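Local coordinates for DNA mismatch repair protein MutL (Aquifex aeolicus VF5, PDB 6LZJ) that probably binds and hydrolyses ATP as a GHKL-family ATPase, coupling nucleotide binding to the later steps of DNA mismatch repair, at residues Ala32-Val37 with Lys50-Gly55; Gly43-Arg48 with Glu138-Phe143; Thr54-Glu59 with Leu103-Phe108. All blocks are in the same frame, centred on the assembly; numbering follows the deposited sequence.

Contact 1 (Ala32-Val37 with Lys50-Gly55). With ACP (phosphomethylphosphonic acid adenylate ester), chain C.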
loop_
_atom_site.group_PDB
_atom_site.type_symbol
_atom_site.label_atom_id
_atom_site.label_comp_id
_atom_site.label_asym_id
_atom_site.label_seq_id
_atom_site.Cartn_x
_atom_site.Cartn_y
_atom_site.Cartn_z
ATOM N N ALA A 32 9.838 6.813 -4.177
ATOM C CA ALA A 32 8.837 7.198 -5.152
ATOM C C ALA A 32 7.938 8.295 -4.588
ATOM O O ALA A 32 7.626 8.311 -3.393
ATOM C CB ALA A 32 8.021 5.971 -5.559
ATOM N N THR A 33 7.617 9.282 -5.421
ATOM C CA THR A 33 6.576 10.261 -5.100
ATOM C C THR A 33 5.276 9.993 -5.841
ATOM O O THR A 33 4.271 10.681 -5.614
ATOM C CB THR A 33 7.038 11.682 -5.407
ATOM O OG1 THR A 33 7.412 11.793 -6.776
ATOM C CG2 THR A 33 8.235 12.035 -4.543
ATOM N N LYS A 34 5.278 9.023 -6.724
ATOM C CA LYS A 34 4.073 8.646 -7.430
ATOM C C LYS A 34 4.116 7.143 -7.573
ATOM O O LYS A 34 5.106 6.596 -8.084
ATOM C CB LYS A 34 4.016 9.331 -8.805
ATOM C CG LYS A 34 3.854 10.865 -8.744
ATOM C CD LYS A 34 3.840 11.435 -10.170
ATOM C CE LYS A 34 3.592 12.950 -10.191
ATOM N NZ LYS A 34 3.169 13.403 -11.545
ATOM N N VAL A 35 3.042 6.490 -7.138
ATOM C CA VAL A 35 2.888 5.047 -7.151
ATOM C C VAL A 35 1.576 4.743 -7.854
ATOM O O VAL A 35 0.520 5.228 -7.439
ATOM C CB VAL A 35 2.859 4.465 -5.720
ATOM C CG1 VAL A 35 2.590 2.949 -5.768
ATOM C CG2 VAL A 35 4.202 4.685 -5.017
ATOM N N GLU A 36 1.638 3.953 -8.909
ATOM C CA GLU A 36 0.468 3.609 -9.710
ATOM C C GLU A 36 0.254 2.105 -9.588
ATOM O O GLU A 36 1.160 1.315 -9.862
ATOM C CB GLU A 36 0.698 4.040 -11.160
ATOM C CG GLU A 36 -0.467 3.735 -12.089
ATOM C CD GLU A 36 -0.120 4.112 -13.523
ATOM O OE1 GLU A 36 0.049 5.324 -13.790
ATOM O OE2 GLU A 36 0.033 3.199 -14.355
ATOM N N VAL A 37 -0.940 1.690 -9.135
ATOM C CA VAL A 37 -1.248 0.279 -9.002
ATOM C C VAL A 37 -2.393 -0.075 -9.928
ATOM O O VAL A 37 -3.353 0.696 -10.057
ATOM C CB VAL A 37 -1.653 -0.070 -7.558
ATOM C CG1 VAL A 37 -1.941 -1.529 -7.469
ATOM C CG2 VAL A 37 -0.526 0.299 -6.654
ATOM N N LYS A 50 3.814 0.567 -10.579
ATOM C CA LYS A 50 4.717 1.458 -11.290
ATOM C C LYS A 50 5.051 2.619 -10.399
ATOM O O LYS A 50 4.173 3.218 -9.757
ATOM C CB LYS A 50 4.094 1.977 -12.573
ATOM C CG LYS A 50 4.933 2.999 -13.343
ATOM C CD LYS A 50 4.006 3.509 -14.447
ATOM C CE LYS A 50 4.696 4.369 -15.541
ATOM N NZ LYS A 50 4.870 5.752 -15.041
ATOM N N ASP A 51 6.320 2.945 -10.375
ATOM C CA ASP A 51 6.732 4.044 -9.538
ATOM C C ASP A 51 7.745 4.894 -10.271
ATOM O O ASP A 51 8.357 4.500 -11.284
ATOM C CB ASP A 51 7.287 3.547 -8.153
ATOM C CG ASP A 51 8.598 2.811 -8.266
ATOM O OD1 ASP A 51 9.568 3.418 -8.773
ATOM O OD2 ASP A 51 8.664 1.651 -7.839
ATOM N N ASN A 52 7.916 6.099 -9.731
ATOM C CA ASN A 52 8.900 7.058 -10.218
ATOM C C ASN A 52 10.111 7.185 -9.300
ATOM O O ASN A 52 10.684 8.271 -9.219
ATOM C CB ASN A 52 8.259 8.415 -10.501
ATOM C CG ASN A 52 7.774 9.081 -9.261
ATOM O OD1 ASN A 52 7.698 8.456 -8.212
ATOM N ND2 ASN A 52 7.466 10.374 -9.363
ATOM N N GLY A 53 10.402 6.182 -8.469
ATOM C CA GLY A 53 11.597 6.230 -7.644
ATOM C C GLY A 53 12.906 6.061 -8.408
ATOM O O GLY A 53 12.923 6.081 -9.646
ATOM N N THR A 54 14.001 5.858 -7.682
ATOM C CA THR A 54 15.333 5.959 -8.263
ATOM C C THR A 54 15.695 4.805 -9.188
ATOM O O THR A 54 16.748 4.864 -9.837
ATOM C CB THR A 54 16.381 6.069 -7.151
ATOM O OG1 THR A 54 16.106 5.097 -6.127
ATOM C CG2 THR A 54 16.330 7.454 -6.549
ATOM N N GLY A 55 14.876 3.763 -9.251
ATOM C CA GLY A 55 15.151 2.620 -10.087
ATOM C C GLY A 55 16.269 1.720 -9.590
ATOM O O GLY A 55 16.837 1.880 -8.506
HETATM P PG ACP C . 11.918 -6.981 2.303
HETATM O O1G ACP C . 11.051 -6.648 1.142
HETATM O O2G ACP C . 11.824 -8.562 2.624
HETATM O O3G ACP C . 11.617 -6.065 3.609
HETATM P PB ACP C . 13.789 -6.014 0.235
HETATM O O1B ACP C . 12.940 -4.842 -0.011
HETATM O O2B ACP C . 15.329 -5.546 0.299
HETATM C C3B ACP C . 13.637 -6.674 1.896
HETATM P PA ACP C . 12.823 -7.225 -2.135
HETATM O O1A ACP C . 11.475 -6.634 -1.761
HETATM O O2A ACP C . 12.836 -8.633 -2.653
HETATM O O3A ACP C . 13.748 -7.227 -0.802
HETATM O "O5'" ACP C . 13.570 -6.197 -3.113
HETATM C "C5'" ACP C . 14.943 -6.518 -3.320
HETATM C "C4'" ACP C . 15.695 -5.269 -3.727
HETATM O "O4'" ACP C . 15.208 -4.826 -4.995
HETATM C "C3'" ACP C . 15.496 -4.079 -2.818
HETATM O "O3'" ACP C . 16.412 -4.103 -1.713
HETATM C "C2'" ACP C . 15.775 -2.923 -3.727
HETATM O "O2'" ACP C . 17.213 -2.740 -3.786
HETATM C "C1'" ACP C . 15.374 -3.432 -5.104
HETATM N N9 ACP C . 14.035 -2.923 -5.480
HETATM C C8 ACP C . 12.928 -3.680 -5.549
HETATM N N7 ACP C . 11.884 -2.939 -5.956
HETATM C C5 ACP C . 12.346 -1.706 -6.186
HETATM C C6 ACP C . 11.773 -0.445 -6.673
HETATM N N6 ACP C . 10.433 -0.365 -6.965
HETATM N N1 ACP C . 12.584 0.608 -6.776
HETATM C C2 ACP C . 13.906 0.532 -6.495
HETATM N N3 ACP C . 14.513 -0.561 -6.035
HETATM C C4 ACP C . 13.778 -1.708 -5.890
#
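Asp51 and Asn52 open the Asp-Asn-Gly-Thr-Gly box of the Bergerat ATP-binding fold, and their meeting with Ala32-Val37 illustrates how a strand end can be held by its hairpin partner while offering a carboxylate to a nucleotide. The ladder is regular at first: Glu36 and Lys50 form an antiparallel hydrogen-bonded pair, with Glu36 N giving to Lys50 O at 2.8 Å and Lys50 N returning the bond to Glu36 O. Past the non-hydrogen-bonded pair Val35-Asp51, Asn52 N reaches Lys34 O at 3.3 Å, and side-chain bonds then take over. With CG lodged between its own N and carbonyl carbon (chi1 67°), Asn52 folds back over the turn before the opposite strand. Asn52 OD1 accepts from Thr33 N at 2.9 Å, tilted from the carbonyl plane, and from Lys34 N at 2.9 Å, standing above that plane. Asn52 ND2 gives to Thr33 OG1 at 3.0 Å, the two side chains crossing at about a right angle. Three bonds through two atoms fix the rotation of this amide. Asp51 works differently: its OD1 takes Gly53 N at 2.9 Å, an Asx turn, while its OD2 accepts from adenine N6 of the ATP analogue at 2.8 Å and also meets Ser27 OG. Ala32 CB packs against Asp51 CB at 3.6 Å. Val35, on the same face of the sheet as Asp51, touches Ser27 of helix 16-29; at its other edge, strand 34-40 runs parallel to strand 178-183 and shares backbone bonds with it.

Contact 2 (Gly43-Arg48 with Glu138-Phe143)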
loop_
_atom_site.group_PDB
_atom_site.type_symbol
_atom_site.label_atom_id
_atom_site.label_comp_id
_atom_site.label_asym_id
_atom_site.label_seq_id
_atom_site.Cartn_x
_atom_site.Cartn_y
_atom_site.Cartn_z
ATOM N N GLY A 43 -6.464 -8.845 -9.144
ATOM C CA GLY A 43 -5.066 -9.203 -8.997
ATOM C C GLY A 43 -4.778 -10.644 -9.332
ATOM O O GLY A 43 -3.616 -11.043 -9.363
ATOM N N LYS A 44 -5.804 -11.450 -9.593
ATOM C CA LYS A 44 -5.531 -12.841 -9.920
ATOM C C LYS A 44 -4.949 -12.980 -11.306
ATOM O O LYS A 44 -4.177 -13.905 -11.560
ATOM C CB LYS A 44 -6.800 -13.670 -9.856
ATOM C CG LYS A 44 -7.400 -13.803 -8.506
ATOM C CD LYS A 44 -8.691 -14.561 -8.679
ATOM C CE LYS A 44 -9.325 -14.840 -7.370
ATOM N NZ LYS A 44 -10.403 -15.826 -7.549
ATOM N N ARG A 45 -5.369 -12.108 -12.219
ATOM C CA ARG A 45 -4.874 -12.083 -13.583
ATOM C C ARG A 45 -3.644 -11.193 -13.707
ATOM O O ARG A 45 -2.616 -11.630 -14.237
ATOM C CB ARG A 45 -5.992 -11.663 -14.548
ATOM C CG ARG A 45 -5.530 -11.628 -15.960
ATOM C CD ARG A 45 -6.645 -11.769 -16.988
ATOM N NE ARG A 45 -6.048 -11.848 -18.316
ATOM C CZ ARG A 45 -5.447 -12.939 -18.789
ATOM N NH1 ARG A 45 -4.897 -12.926 -19.992
ATOM N NH2 ARG A 45 -5.389 -14.041 -18.053
ATOM N N LEU A 46 -3.759 -9.916 -13.326
ATOM C CA LEU A 46 -2.585 -9.040 -13.329
ATOM C C LEU A 46 -2.499 -8.164 -12.089
ATOM O O LEU A 46 -3.480 -7.550 -11.665
ATOM C CB LEU A 46 -2.599 -8.133 -14.550
ATOM C CG LEU A 46 -1.559 -7.002 -14.518
ATOM C CD1 LEU A 46 -0.199 -7.540 -14.682
ATOM C CD2 LEU A 46 -1.868 -6.033 -15.637
ATOM N N ILE A 47 -1.287 -8.018 -11.562
ATOM C CA ILE A 47 -0.962 -6.976 -10.607
ATOM C C ILE A 47 0.183 -6.196 -11.215
ATOM O O ILE A 47 1.234 -6.784 -11.500
ATOM C CB ILE A 47 -0.522 -7.575 -9.259
ATOM C CG1 ILE A 47 -1.614 -8.490 -8.654
ATOM C CG2 ILE A 47 -0.035 -6.481 -8.278
ATOM C CD1 ILE A 47 -0.980 -9.510 -7.694
ATOM N N ARG A 48 -0.002 -4.891 -11.414
ATOM C CA ARG A 48 1.076 -4.030 -11.884
ATOM C C ARG A 48 1.310 -2.892 -10.895
ATOM O O ARG A 48 0.354 -2.208 -10.485
ATOM C CB ARG A 48 0.769 -3.499 -13.302
ATOM C CG ARG A 48 1.875 -2.649 -13.898
ATOM C CD ARG A 48 1.547 -2.152 -15.305
ATOM N NE ARG A 48 0.228 -1.519 -15.353
ATOM C CZ ARG A 48 0.018 -0.225 -15.127
ATOM N NH1 ARG A 48 1.041 0.574 -14.853
ATOM N NH2 ARG A 48 -1.209 0.275 -15.173
ATOM N N GLU A 138 5.214 -6.349 -13.000
ATOM C CA GLU A 138 3.983 -6.950 -13.500
ATOM C C GLU A 138 3.953 -8.402 -13.079
ATOM O O GLU A 138 4.875 -9.178 -13.389
ATOM C CB GLU A 138 3.894 -6.841 -15.028
ATOM C CG GLU A 138 3.826 -5.398 -15.451
ATOM C CD GLU A 138 3.643 -5.203 -16.943
ATOM O OE1 GLU A 138 3.338 -6.178 -17.672
ATOM O OE2 GLU A 138 3.801 -4.045 -17.359
ATOM N N VAL A 139 2.914 -8.759 -12.338
ATOM C CA VAL A 139 2.793 -10.083 -11.742
ATOM C C VAL A 139 1.516 -10.685 -12.319
ATOM O O VAL A 139 0.421 -10.193 -12.037
ATOM C CB VAL A 139 2.715 -10.014 -10.215
ATOM C CG1 VAL A 139 2.557 -11.407 -9.623
ATOM C CG2 VAL A 139 3.986 -9.387 -9.660
ATOM N N ARG A 140 1.665 -11.708 -13.162
ATOM C CA ARG A 140 0.536 -12.285 -13.868
ATOM C C ARG A 140 0.320 -13.721 -13.446
ATOM O O ARG A 140 1.269 -14.456 -13.128
ATOM C CB ARG A 140 0.736 -12.257 -15.408
ATOM C CG ARG A 140 0.613 -10.872 -15.983
ATOM C CD ARG A 140 0.565 -10.949 -17.502
ATOM N NE ARG A 140 0.153 -9.650 -18.053
ATOM C CZ ARG A 140 -1.109 -9.285 -18.272
ATOM N NH1 ARG A 140 -2.113 -10.119 -18.003
ATOM N NH2 ARG A 140 -1.370 -8.077 -18.762
ATOM N N ASP A 141 -0.963 -14.095 -13.467
ATOM C CA ASP A 141 -1.414 -15.468 -13.281
ATOM C C ASP A 141 -0.901 -16.029 -11.968
ATOM O O ASP A 141 -0.288 -17.082 -11.936
ATOM C CB ASP A 141 -1.010 -16.349 -14.468
ATOM C CG ASP A 141 -1.743 -15.948 -15.747
ATOM O OD1 ASP A 141 -2.792 -15.264 -15.641
ATOM O OD2 ASP A 141 -1.277 -16.306 -16.854
ATOM N N LEU A 142 -1.122 -15.258 -10.896
ATOM C CA LEU A 142 -0.641 -15.618 -9.557
ATOM C C LEU A 142 -1.064 -17.036 -9.185
ATOM O O LEU A 142 -2.238 -17.415 -9.354
ATOM C CB LEU A 142 -1.182 -14.604 -8.533
ATOM C CG LEU A 142 -0.557 -14.684 -7.126
ATOM C CD1 LEU A 142 0.955 -14.415 -7.104
ATOM C CD2 LEU A 142 -1.280 -13.763 -6.137
ATOM N N PHE A 143 -0.100 -17.809 -8.658
ATOM C CA PHE A 143 -0.265 -19.238 -8.338
ATOM C C PHE A 143 -0.729 -20.085 -9.542
ATOM O O PHE A 143 -1.425 -21.096 -9.368
ATOM C CB PHE A 143 -1.234 -19.418 -7.165
ATOM C CG PHE A 143 -0.888 -18.584 -5.967
ATOM C CD1 PHE A 143 0.377 -18.689 -5.378
ATOM C CD2 PHE A 143 -1.831 -17.726 -5.410
ATOM C CE1 PHE A 143 0.687 -17.898 -4.241
ATOM C CE2 PHE A 143 -1.515 -16.961 -4.297
ATOM C CZ PHE A 143 -0.257 -17.046 -3.742
HETATM O O HOH W 1 -1.578 -12.190 -10.843
HETATM O O HOH W 2 -4.810 -9.845 -20.083
#
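Glu138 and Arg48 are a non-hydrogen-bonded pair of an antiparallel ladder in the central sheet of the ATPase domain, a useful example of one strand serving two neighbours, in register with 138-143 on one edge while a classic beta bulge interrupts its pairing with strand 34-40 on the other. The two side chains lie alongside each other, Glu138 OE2 standing 3.6 Å from Arg48 CD, but their charges are spent elsewhere: Glu138 OE2 pairs with Arg104 and Arg48 NH2 with Glu38. Val139 follows as a hydrogen-bonded pair with Ile47, with Val139 N giving to Ile47 O at 2.7 Å and Ile47 N to Val139 O at 2.8 Å; both side chains turn to the face covered by helix 16-29. Arg140 returns to the face of Glu138. Its CG is anti to the carbonyl carbon (chi1 -72°), and the extended chain passes across Leu46, with Arg140 CG 3.7 Å from Leu46 CD1 and the Leu46 methyls against one face of the guanidinium. Beyond, Arg140 NH1 lies over a face of the Arg45 guanidinium; the like charges share a water, which accepts from Arg45 NE at 2.9 Å and weakly from Arg140 NH1. A serine in this position would probably leave the Leu46 methyls without their cover and the water short of one donor. At Asp141 the chain turns with positive phi, and Asp141 N bonds to Arg45 O at 3.1 Å. Arg45 and Leu46 together face Val40 of strand 34-40, a classic beta bulge at the other edge. Asp141 OD1 lies 3.7 Å from Arg45 NH2, a long salt bridge well out of the guanidinium plane. Leu142 N gives a weak bond to Lys44 O, and a second water accepts from Leu142 N at 3.1 Å, lying close to Gly43 O and Val139 O.

Contact 3 (Thr54-Glu59 with Leu103-Phe108); sequences TGIHPE and LRSRFF. With ACP (phosphomethylphosphonic acid adenylate ester), chain C.
Phe107 and His57 show how one ring can organise a turn from both of its faces. His57 CB sits over the centre of the Phe107 ring, 4.0 Å from its centroid, a CH-pi contact, while Phe108 CD1 covers the opposite face nearer the rim. With CG anti to the backbone N (chi1 -174°), the imidazole leans past the phenyl, its edge toward the phenyl face in an offset edge-to-face pair with planes 64° apart. His57 ND1, in its ring plane, accepts from Glu59 N at 2.8 Å, a capping bond from His57, the N-cap residue of the short, weakly bonded helix that follows. Phe108 turns its ring edge to Thr54 O, and Phe108 N bonds to that same oxygen at 2.9 Å. Between these ring contacts, Ser105 OG accepts from Ile56 N at 2.8 Å and presses on Gly55 CA at 3.2 Å; a side chain at Gly55 would run into Arg106 O. Ile56 then reaches to the nucleotide, with Ile56 CG1 3.5 Å from adenine N3 and its CD1 against Leu103 CD2. A glycine-rich turn braced on the end of an inner strand, its isoleucine laid against the adenine, is typical of the second conserved motif of GHKL ATPases.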
loop_
_atom_site.group_PDB
_atom_site.type_symbol
_atom_site.label_atom_id
_atom_site.label_comp_id
_atom_site.label_asym_id
_atom_site.label_seq_id
_atom_site.Cartn_x
_atom_site.Cartn_y
_atom_site.Cartn_z
ATOM N N THR A 54 14.001 5.858 -7.682
ATOM C CA THR A 54 15.333 5.959 -8.263
ATOM C C THR A 54 15.695 4.805 -9.188
ATOM O O THR A 54 16.748 4.864 -9.837
ATOM C CB THR A 54 16.381 6.069 -7.151
ATOM O OG1 THR A 54 16.106 5.097 -6.127
ATOM C CG2 THR A 54 16.330 7.454 -6.549
ATOM N N GLY A 55 14.876 3.763 -9.251
ATOM C CA GLY A 55 15.151 2.620 -10.087
ATOM C C GLY A 55 16.269 1.720 -9.590
ATOM O O GLY A 55 16.837 1.880 -8.506
ATOM N N ILE A 56 16.566 0.738 -10.432
ATOM C CA ILE A 56 17.571 -0.280 -10.161
ATOM C C ILE A 56 18.578 -0.214 -11.293
ATOM O O ILE A 56 18.181 -0.159 -12.457
ATOM C CB ILE A 56 16.933 -1.681 -10.065
ATOM C CG1 ILE A 56 15.761 -1.671 -9.070
ATOM C CG2 ILE A 56 17.945 -2.722 -9.624
ATOM C CD1 ILE A 56 14.740 -2.796 -9.299
ATOM N N HIS A 57 19.880 -0.204 -10.955
ATOM C CA HIS A 57 20.917 -0.171 -11.978
ATOM C C HIS A 57 20.837 -1.438 -12.825
ATOM O O HIS A 57 20.480 -2.502 -12.302
ATOM C CB HIS A 57 22.309 -0.053 -11.344
ATOM C CG HIS A 57 23.413 0.124 -12.339
ATOM N ND1 HIS A 57 23.872 -0.901 -13.142
ATOM C CD2 HIS A 57 24.139 1.216 -12.675
ATOM C CE1 HIS A 57 24.842 -0.453 -13.915
ATOM N NE2 HIS A 57 25.018 0.831 -13.660
ATOM N N PRO A 58 21.104 -1.362 -14.138
ATOM C CA PRO A 58 21.042 -2.592 -14.949
ATOM C C PRO A 58 21.825 -3.753 -14.356
ATOM O O PRO A 58 21.380 -4.904 -14.398
ATOM C CB PRO A 58 21.627 -2.144 -16.300
ATOM C CG PRO A 58 21.260 -0.715 -16.395
ATOM C CD PRO A 58 21.339 -0.169 -14.972
ATOM N N GLU A 59 22.986 -3.466 -13.784
ATOM C CA GLU A 59 23.818 -4.484 -13.160
ATOM C C GLU A 59 23.125 -5.188 -11.992
ATOM O O GLU A 59 23.478 -6.331 -11.678
ATOM C CB GLU A 59 25.114 -3.809 -12.705
ATOM C CG GLU A 59 26.220 -4.694 -12.223
ATOM C CD GLU A 59 27.450 -3.875 -11.838
ATOM O OE1 GLU A 59 27.827 -3.883 -10.641
ATOM O OE2 GLU A 59 28.024 -3.203 -12.734
ATOM N N LEU A 103 9.866 -7.574 -14.288
ATOM C CA LEU A 103 10.257 -6.327 -13.642
ATOM C C LEU A 103 11.068 -5.530 -14.643
ATOM O O LEU A 103 12.023 -6.055 -15.215
ATOM C CB LEU A 103 11.068 -6.578 -12.377
ATOM C CG LEU A 103 11.700 -5.382 -11.666
ATOM C CD1 LEU A 103 11.807 -5.721 -10.153
ATOM C CD2 LEU A 103 13.080 -5.079 -12.184
ATOM N N ARG A 104 10.702 -4.278 -14.864
ATOM C CA ARG A 104 11.544 -3.381 -15.649
ATOM C C ARG A 104 11.938 -2.202 -14.775
ATOM O O ARG A 104 11.163 -1.774 -13.898
ATOM C CB ARG A 104 10.840 -2.936 -16.956
ATOM C CG ARG A 104 9.530 -2.140 -16.805
ATOM C CD ARG A 104 8.929 -1.887 -18.171
ATOM N NE ARG A 104 8.471 -3.163 -18.702
ATOM C CZ ARG A 104 7.253 -3.642 -18.508
ATOM N NH1 ARG A 104 6.385 -2.952 -17.774
ATOM N NH2 ARG A 104 6.910 -4.823 -19.025
ATOM N N SER A 105 13.161 -1.726 -14.946
ATOM C CA SER A 105 13.611 -0.593 -14.147
ATOM C C SER A 105 14.640 0.231 -14.890
ATOM O O SER A 105 15.520 -0.306 -15.567
ATOM C CB SER A 105 14.198 -1.054 -12.801
ATOM O OG SER A 105 14.385 0.113 -12.003
ATOM N N ARG A 106 14.525 1.541 -14.741
ATOM C CA ARG A 106 15.510 2.456 -15.283
ATOM C C ARG A 106 16.097 3.234 -14.117
ATOM O O ARG A 106 15.378 3.926 -13.378
ATOM C CB ARG A 106 14.918 3.377 -16.332
ATOM C CG ARG A 106 15.949 4.333 -16.916
ATOM C CD ARG A 106 15.240 5.275 -17.852
ATOM N NE ARG A 106 16.003 6.498 -18.050
ATOM C CZ ARG A 106 15.543 7.490 -18.792
ATOM N NH1 ARG A 106 14.355 7.339 -19.361
ATOM N NH2 ARG A 106 16.246 8.614 -18.938
ATOM N N PHE A 107 17.400 3.074 -13.942
ATOM C CA PHE A 107 18.127 3.726 -12.874
ATOM C C PHE A 107 18.235 5.218 -13.170
ATOM O O PHE A 107 18.391 5.632 -14.328
ATOM C CB PHE A 107 19.493 3.047 -12.781
ATOM C CG PHE A 107 20.285 3.355 -11.547
ATOM C CD1 PHE A 107 19.766 3.127 -10.286
ATOM C CD2 PHE A 107 21.584 3.772 -11.668
ATOM C CE1 PHE A 107 20.522 3.379 -9.157
ATOM C CE2 PHE A 107 22.360 4.031 -10.544
ATOM C CZ PHE A 107 21.820 3.834 -9.291
ATOM N N PHE A 108 18.137 6.036 -12.121
ATOM C CA PHE A 108 18.184 7.472 -12.328
ATOM C C PHE A 108 19.454 7.917 -13.055
ATOM O O PHE A 108 19.441 8.976 -13.687
ATOM C CB PHE A 108 18.040 8.192 -10.992
ATOM C CG PHE A 108 19.270 8.119 -10.120
ATOM C CD1 PHE A 108 19.458 7.047 -9.265
ATOM C CD2 PHE A 108 20.214 9.136 -10.143
ATOM C CE1 PHE A 108 20.564 6.971 -8.445
ATOM C CE2 PHE A 108 21.339 9.085 -9.317
ATOM C CZ PHE A 108 21.522 7.993 -8.478
HETATM P PG ACP C . 11.918 -6.981 2.303
HETATM O O1G ACP C . 11.051 -6.648 1.142
HETATM O O2G ACP C . 11.824 -8.562 2.624
HETATM O O3G ACP C . 11.617 -6.065 3.609
HETATM P PB ACP C . 13.789 -6.014 0.235
HETATM O O1B ACP C . 12.940 -4.842 -0.011
HETATM O O2B ACP C . 15.329 -5.546 0.299
HETATM C C3B ACP C . 13.637 -6.674 1.896
HETATM P PA ACP C . 12.823 -7.225 -2.135
HETATM O O1A ACP C . 11.475 -6.634 -1.761
HETATM O O2A ACP C . 12.836 -8.633 -2.653
HETATM O O3A ACP C . 13.748 -7.227 -0.802
HETATM O "O5'" ACP C . 13.570 -6.197 -3.113
HETATM C "C5'" ACP C . 14.943 -6.518 -3.320
HETATM C "C4'" ACP C . 15.695 -5.269 -3.727
HETATM O "O4'" ACP C . 15.208 -4.826 -4.995
HETATM C "C3'" ACP C . 15.496 -4.079 -2.818
HETATM O "O3'" ACP C . 16.412 -4.103 -1.713
HETATM C "C2'" ACP C . 15.775 -2.923 -3.727
HETATM O "O2'" ACP C . 17.213 -2.740 -3.786
HETATM C "C1'" ACP C . 15.374 -3.432 -5.104
HETATM N N9 ACP C . 14.035 -2.923 -5.480
HETATM C C8 ACP C . 12.928 -3.680 -5.549
HETATM N N7 ACP C . 11.884 -2.939 -5.956
HETATM C C5 ACP C . 12.346 -1.706 -6.186
HETATM C C6 ACP C . 11.773 -0.445 -6.673
HETATM N N6 ACP C . 10.433 -0.365 -6.965
HETATM N N1 ACP C . 12.584 0.608 -6.776
HETATM C C2 ACP C . 13.906 0.532 -6.495
HETATM N N3 ACP C . 14.513 -0.561 -6.035
HETATM C C4 ACP C . 13.778 -1.708 -5.890
HETATM O O HOH W 3 18.066 -0.906 -14.935
#

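Overall arrangement
From the N terminus, contact 1 closes first, joining 32-37 to 50-55 across the hairpin of strands 34-40 and 46-51. Contact 2 starts inside that hairpin, at 43-48, and runs forward to 138-143, so the two cross along the chain. Contact 3 shares Thr54 and Gly55 with contact 1; from 54-59 it reaches 103-108, and its whole span falls within that of contact 2. Strands 34-40, 46-51, 134-140 and 100-106 are successive neighbours in one sheet, which all three contacts reach. Contacts 1 and 3, centres about 12 Å apart, both meet the nucleotide, whereas contact 2 ties strands farther from it.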